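Local atomic coordinates of cytolethal distending toxin protein B (Haemophilus ducreyi, PDB entry 1SR4), a protein that serves as the DNase I-like subunit of a tripartite bacterial genotoxin, probably cutting host DNA and thereby causing cell-cycle arrest and death. Residues B[3-8]-B[130-135]; B[117-122]-B[143-148]. All coordinates share one frame; numbering follows the deposited sequence.

Contact 1 (B[3-8]-B[130-135]); sequences SDFKVA and GTDVFF
The rings of F5 and F134 make an edge-to-face (T-shaped) pair: their centroids are 4.8 Å apart and their planes are inclined at 63°. F134 supplies the edge, and its CZ stands over the centre of the F5 ring, with its shortest distance, 3.6 Å, to F5 CD2. In F5, CG lies anti to the carbonyl carbon (chi1 -64°), which sends the ring toward strand 132-138, and chi2 of -103° turns its face to F134. The aliphatic part of the contact is V7, whose CG2 branch lies 3.8 Å from F134 CE1, so the far end of the F134 ring is held by F5 and V7 together. The polar part is D132: its OD2 approaches the edge of the F5 ring near the ring plane, 3.7 Å from CE2, with no hydrogen bond. V7 is on strand 7-11 of the eight-stranded sheet and F134 on strand 132-138 of the six-stranded one; their CA atoms, 8.8 Å apart, fit side chains interleaving between the facing sheets of a DNase I-like beta-sandwich. I39 and M41 of strand 39-43 adjoin the same group. Cohesion here is therefore apolar and aromatic, while a carboxylate oxygen beside the positively polarised ring edge is probably mildly favourable.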
loop_
_atom_site.group_PDB
_atom_site.type_symbol
_atom_site.label_atom_id
_atom_site.label_comp_id
_atom_site.label_asym_id
_atom_site.label_seq_id
_atom_site.Cartn_x
_atom_site.Cartn_y
_atom_site.Cartn_z
ATOM N N SER B 3 -20.166 -4.937 -7.169
ATOM C CA SER B 3 -19.091 -5.654 -7.846
ATOM C C SER B 3 -18.460 -4.891 -9.012
ATOM O O SER B 3 -17.414 -5.298 -9.516
ATOM C CB SER B 3 -19.569 -7.040 -8.316
ATOM O OG SER B 3 -20.476 -6.949 -9.404
ATOM N N ASP B 4 -19.075 -3.788 -9.440
ATOM C CA ASP B 4 -18.501 -2.993 -10.526
ATOM C C ASP B 4 -17.298 -2.217 -9.994
ATOM O O ASP B 4 -16.455 -1.774 -10.766
ATOM C CB ASP B 4 -19.476 -1.951 -11.075
ATOM C CG ASP B 4 -20.747 -2.558 -11.654
ATOM O OD1 ASP B 4 -20.716 -3.722 -12.096
ATOM O OD2 ASP B 4 -21.778 -1.841 -11.677
ATOM N N PHE B 5 -17.235 -2.045 -8.676
ATOM C CA PHE B 5 -16.164 -1.269 -8.044
ATOM C C PHE B 5 -15.014 -2.069 -7.457
ATOM O O PHE B 5 -15.197 -3.193 -6.994
ATOM C CB PHE B 5 -16.716 -0.428 -6.880
ATOM C CG PHE B 5 -17.700 0.621 -7.274
ATOM C CD1 PHE B 5 -17.316 1.958 -7.348
ATOM C CD2 PHE B 5 -19.027 0.293 -7.525
ATOM C CE1 PHE B 5 -18.249 2.954 -7.663
ATOM C CE2 PHE B 5 -19.959 1.284 -7.840
ATOM C CZ PHE B 5 -19.572 2.607 -7.907
ATOM N N LYS B 6 -13.829 -1.457 -7.466
ATOM C CA LYS B 6 -12.658 -2.028 -6.823
ATOM C C LYS B 6 -12.641 -1.231 -5.523
ATOM O O LYS B 6 -12.406 -0.017 -5.518
ATOM C CB LYS B 6 -11.385 -1.754 -7.630
ATOM C CG LYS B 6 -11.285 -2.562 -8.923
ATOM C CD LYS B 6 -9.899 -2.423 -9.548
ATOM C CE LYS B 6 -9.649 -3.497 -10.595
ATOM N NZ LYS B 6 -10.630 -3.410 -11.720
ATOM N N VAL B 7 -12.921 -1.915 -4.424
ATOM C CA VAL B 7 -12.980 -1.281 -3.114
ATOM C C VAL B 7 -11.810 -1.778 -2.282
ATOM O O VAL B 7 -11.415 -2.926 -2.420
ATOM C CB VAL B 7 -14.298 -1.647 -2.399
ATOM C CG1 VAL B 7 -14.347 -0.993 -0.989
ATOM C CG2 VAL B 7 -15.493 -1.191 -3.257
ATOM N N ALA B 8 -11.237 -0.909 -1.450
ATOM C CA ALA B 8 -10.112 -1.310 -0.602
ATOM C C ALA B 8 -10.197 -0.596 0.724
ATOM O O ALA B 8 -10.942 0.373 0.886
ATOM C CB ALA B 8 -8.756 -0.982 -1.279
ATOM N N GLY B 130 -24.792 6.732 -6.762
ATOM C CA GLY B 130 -25.913 6.087 -7.422
ATOM C C GLY B 130 -26.667 5.209 -6.434
ATOM O O GLY B 130 -27.115 5.685 -5.392
ATOM N N THR B 131 -26.810 3.927 -6.749
ATOM C CA THR B 131 -27.526 3.009 -5.870
ATOM C C THR B 131 -26.631 2.144 -4.967
ATOM O O THR B 131 -27.090 1.145 -4.408
ATOM C CB THR B 131 -28.422 2.078 -6.690
ATOM O OG1 THR B 131 -27.616 1.373 -7.645
ATOM C CG2 THR B 131 -29.496 2.882 -7.424
ATOM N N ASP B 132 -25.361 2.522 -4.828
ATOM C CA ASP B 132 -24.432 1.767 -3.979
ATOM C C ASP B 132 -23.874 2.688 -2.887
ATOM O O ASP B 132 -23.465 3.827 -3.158
ATOM C CB ASP B 132 -23.286 1.205 -4.821
ATOM C CG ASP B 132 -23.774 0.362 -5.976
ATOM O OD1 ASP B 132 -24.372 -0.711 -5.731
ATOM O OD2 ASP B 132 -23.563 0.784 -7.132
ATOM N N VAL B 133 -23.855 2.189 -1.656
ATOM C CA VAL B 133 -23.383 2.972 -0.523
ATOM C C VAL B 133 -22.180 2.278 0.094
ATOM O O VAL B 133 -22.211 1.070 0.334
ATOM C CB VAL B 133 -24.498 3.125 0.528
ATOM C CG1 VAL B 133 -24.101 4.179 1.572
ATOM C CG2 VAL B 133 -25.801 3.529 -0.171
ATOM N N PHE B 134 -21.130 3.058 0.353
ATOM C CA PHE B 134 -19.878 2.534 0.891
ATOM C C PHE B 134 -19.485 3.177 2.213
ATOM O O PHE B 134 -19.325 4.385 2.289
ATOM C CB PHE B 134 -18.775 2.775 -0.144
ATOM C CG PHE B 134 -19.078 2.204 -1.509
ATOM C CD1 PHE B 134 -18.727 0.888 -1.824
ATOM C CD2 PHE B 134 -19.694 2.986 -2.483
ATOM C CE1 PHE B 134 -18.982 0.359 -3.095
ATOM C CE2 PHE B 134 -19.956 2.479 -3.761
ATOM C CZ PHE B 134 -19.600 1.160 -4.072
ATOM N N PHE B 135 -19.307 2.365 3.252
ATOM C CA PHE B 135 -18.926 2.871 4.574
ATOM C C PHE B 135 -17.520 2.448 5.012
ATOM O O PHE B 135 -17.040 1.372 4.657
ATOM C CB PHE B 135 -19.887 2.339 5.652
ATOM C CG PHE B 135 -21.291 2.864 5.557
ATOM C CD1 PHE B 135 -21.674 3.989 6.286
ATOM C CD2 PHE B 135 -22.241 2.215 4.769
ATOM C CE1 PHE B 135 -22.986 4.459 6.232
ATOM C CE2 PHE B 135 -23.554 2.666 4.703
ATOM C CZ PHE B 135 -23.934 3.791 5.435
#

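Contact 2 (B[117-122]-B[143-148]); sequences SVLQSR and GGSDAV
Over one face of the R122 guanidinium, 3.4 Å above its plane and set off from the centre of the group, lies the oxygen of water 1, which also donates to D146 OD2 at 2.6 Å and accepts from R122 N. Water 2 donates both to D146 OD2, at 2.7 Å, and to R122 O. The backbone N and O of one residue are thus both bridged to a single carboxylate oxygen. The other oxygen, D146 OD1, accepts from the backbone N of L140. R122 NH2 is 5.9 Å from D146 OD2; the guanidinium is engaged instead by H138 O through NE and by D11 of the neighbouring CdtC subunit in a salt bridge. D146 sits in a type I beta turn, G144 to A147, leading into helix 147-159, and the partner segment belongs to the loop between strands 108-112 and 124-129. D146 CG lies between its backbone N and carbonyl carbon (chi1 56°), which directs the carboxylate to that loop. The closest direct touch is S121 CB against D146 OD2 at 3.7 Å, while S121 OG is hydrogen-bonded to S114 OG. Nearer solvent, L119 CD1 comes within 4.3 Å of S145 OG.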
loop_
_atom_site.group_PDB
_atom_site.type_symbol
_atom_site.label_atom_id
_atom_site.label_comp_id
_atom_site.label_asym_id
_atom_site.label_seq_id
_atom_site.Cartn_x
_atom_site.Cartn_y
_atom_site.Cartn_z
ATOM N N SER B 117 -23.675 4.034 24.337
ATOM C CA SER B 117 -22.899 3.336 25.358
ATOM C C SER B 117 -21.919 4.325 25.956
ATOM O O SER B 117 -21.667 5.372 25.362
ATOM C CB SER B 117 -22.138 2.157 24.736
ATOM O OG SER B 117 -20.946 2.598 24.103
ATOM N N VAL B 118 -21.354 3.996 27.117
ATOM C CA VAL B 118 -20.408 4.900 27.760
ATOM C C VAL B 118 -19.024 4.812 27.122
ATOM O O VAL B 118 -18.107 5.526 27.520
ATOM C CB VAL B 118 -20.290 4.601 29.270
ATOM C CG1 VAL B 118 -21.672 4.769 29.939
ATOM C CG2 VAL B 118 -19.750 3.190 29.479
ATOM N N LEU B 119 -18.881 3.932 26.132
ATOM C CA LEU B 119 -17.610 3.754 25.429
ATOM C C LEU B 119 -17.537 4.726 24.264
ATOM O O LEU B 119 -18.537 4.994 23.609
ATOM C CB LEU B 119 -17.487 2.313 24.908
ATOM C CG LEU B 119 -17.527 1.229 25.989
ATOM C CD1 LEU B 119 -17.341 -0.152 25.379
ATOM C CD2 LEU B 119 -16.431 1.521 27.008
ATOM N N GLN B 120 -16.355 5.263 24.008
ATOM C CA GLN B 120 -16.203 6.204 22.911
ATOM C C GLN B 120 -16.073 5.484 21.579
ATOM O O GLN B 120 -14.992 5.396 21.007
ATOM C CB GLN B 120 -14.991 7.105 23.155
ATOM C CG GLN B 120 -15.178 8.071 24.324
ATOM C CD GLN B 120 -16.113 9.226 24.000
ATOM O OE1 GLN B 120 -17.300 9.037 23.691
ATOM N NE2 GLN B 120 -15.579 10.441 24.069
ATOM N N SER B 121 -17.183 4.949 21.098
ATOM C CA SER B 121 -17.168 4.257 19.832
ATOM C C SER B 121 -17.235 5.274 18.702
ATOM O O SER B 121 -17.641 6.431 18.895
ATOM C CB SER B 121 -18.336 3.272 19.742
ATOM O OG SER B 121 -19.574 3.944 19.772
ATOM N N ARG B 122 -16.817 4.837 17.522
ATOM C CA ARG B 122 -16.802 5.673 16.319
ATOM C C ARG B 122 -17.931 5.261 15.367
ATOM O O ARG B 122 -18.219 4.062 15.197
ATOM C CB ARG B 122 -15.455 5.520 15.611
ATOM C CG ARG B 122 -14.251 5.990 16.442
ATOM C CD ARG B 122 -12.947 5.432 15.869
ATOM N NE ARG B 122 -12.726 4.029 16.221
ATOM C CZ ARG B 122 -12.287 3.609 17.409
ATOM N NH1 ARG B 122 -12.020 4.480 18.371
ATOM N NH2 ARG B 122 -12.090 2.313 17.628
ATOM N N GLY B 143 -12.347 -6.320 21.047
ATOM C CA GLY B 143 -13.268 -7.159 20.299
ATOM C C GLY B 143 -14.286 -6.497 19.379
ATOM O O GLY B 143 -15.228 -7.156 18.953
ATOM N N GLY B 144 -14.104 -5.222 19.049
ATOM C CA GLY B 144 -15.065 -4.543 18.184
ATOM C C GLY B 144 -16.480 -4.785 18.685
ATOM O O GLY B 144 -17.386 -5.078 17.907
ATOM N N SER B 145 -16.667 -4.645 19.997
ATOM C CA SER B 145 -17.958 -4.902 20.646
ATOM C C SER B 145 -19.128 -4.082 20.123
ATOM O O SER B 145 -20.286 -4.464 20.304
ATOM C CB SER B 145 -17.823 -4.680 22.155
ATOM O OG SER B 145 -17.579 -3.311 22.437
ATOM N N ASP B 146 -18.823 -2.961 19.478
ATOM C CA ASP B 146 -19.837 -2.077 18.922
ATOM C C ASP B 146 -20.270 -2.486 17.517
ATOM O O ASP B 146 -21.227 -1.932 16.972
ATOM C CB ASP B 146 -19.284 -0.642 18.878
ATOM C CG ASP B 146 -17.958 -0.536 18.093
ATOM O OD1 ASP B 146 -17.117 -1.454 18.180
ATOM O OD2 ASP B 146 -17.745 0.481 17.405
ATOM N N ALA B 147 -19.584 -3.466 16.937
ATOM C CA ALA B 147 -19.854 -3.877 15.558
ATOM C C ALA B 147 -21.243 -4.404 15.199
ATOM O O ALA B 147 -21.788 -4.068 14.145
ATOM C CB ALA B 147 -18.792 -4.882 15.122
ATOM N N VAL B 148 -21.822 -5.235 16.054
ATOM C CA VAL B 148 -23.134 -5.777 15.737
ATOM C C VAL B 148 -24.225 -4.712 15.664
ATOM O O VAL B 148 -25.008 -4.702 14.703
ATOM C CB VAL B 148 -23.537 -6.893 16.738
ATOM C CG1 VAL B 148 -25.024 -7.220 16.591
ATOM C CG2 VAL B 148 -22.703 -8.147 16.467
HETATM O O HOH W 1 -15.795 2.200 17.351
HETATM O O HOH W 2 -19.613 2.279 16.584
#

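In the fold
Contact 1 and contact 2 lie on opposite sides of the chain's centre, their centres about 25 Å apart and their nearest atoms about 10 Å apart. Strand 132-138 connects them: it begins in contact 1 and ends at H138, whose carbonyl receives R122 of contact 2, after which the chain runs through 143-148 into helix 147-159. That helix returns along the strand, since F135 packs on I154 and F158. Contact 1, centred about 10 Å from the chain centre, joins the two sheets, whereas contact 2, at about 17 Å, joins the loop 117-122 to the turn that leads into helix 147-159, beside CdtC, which touches R122 and Q120. Neither contact holds a bound ligand or metal.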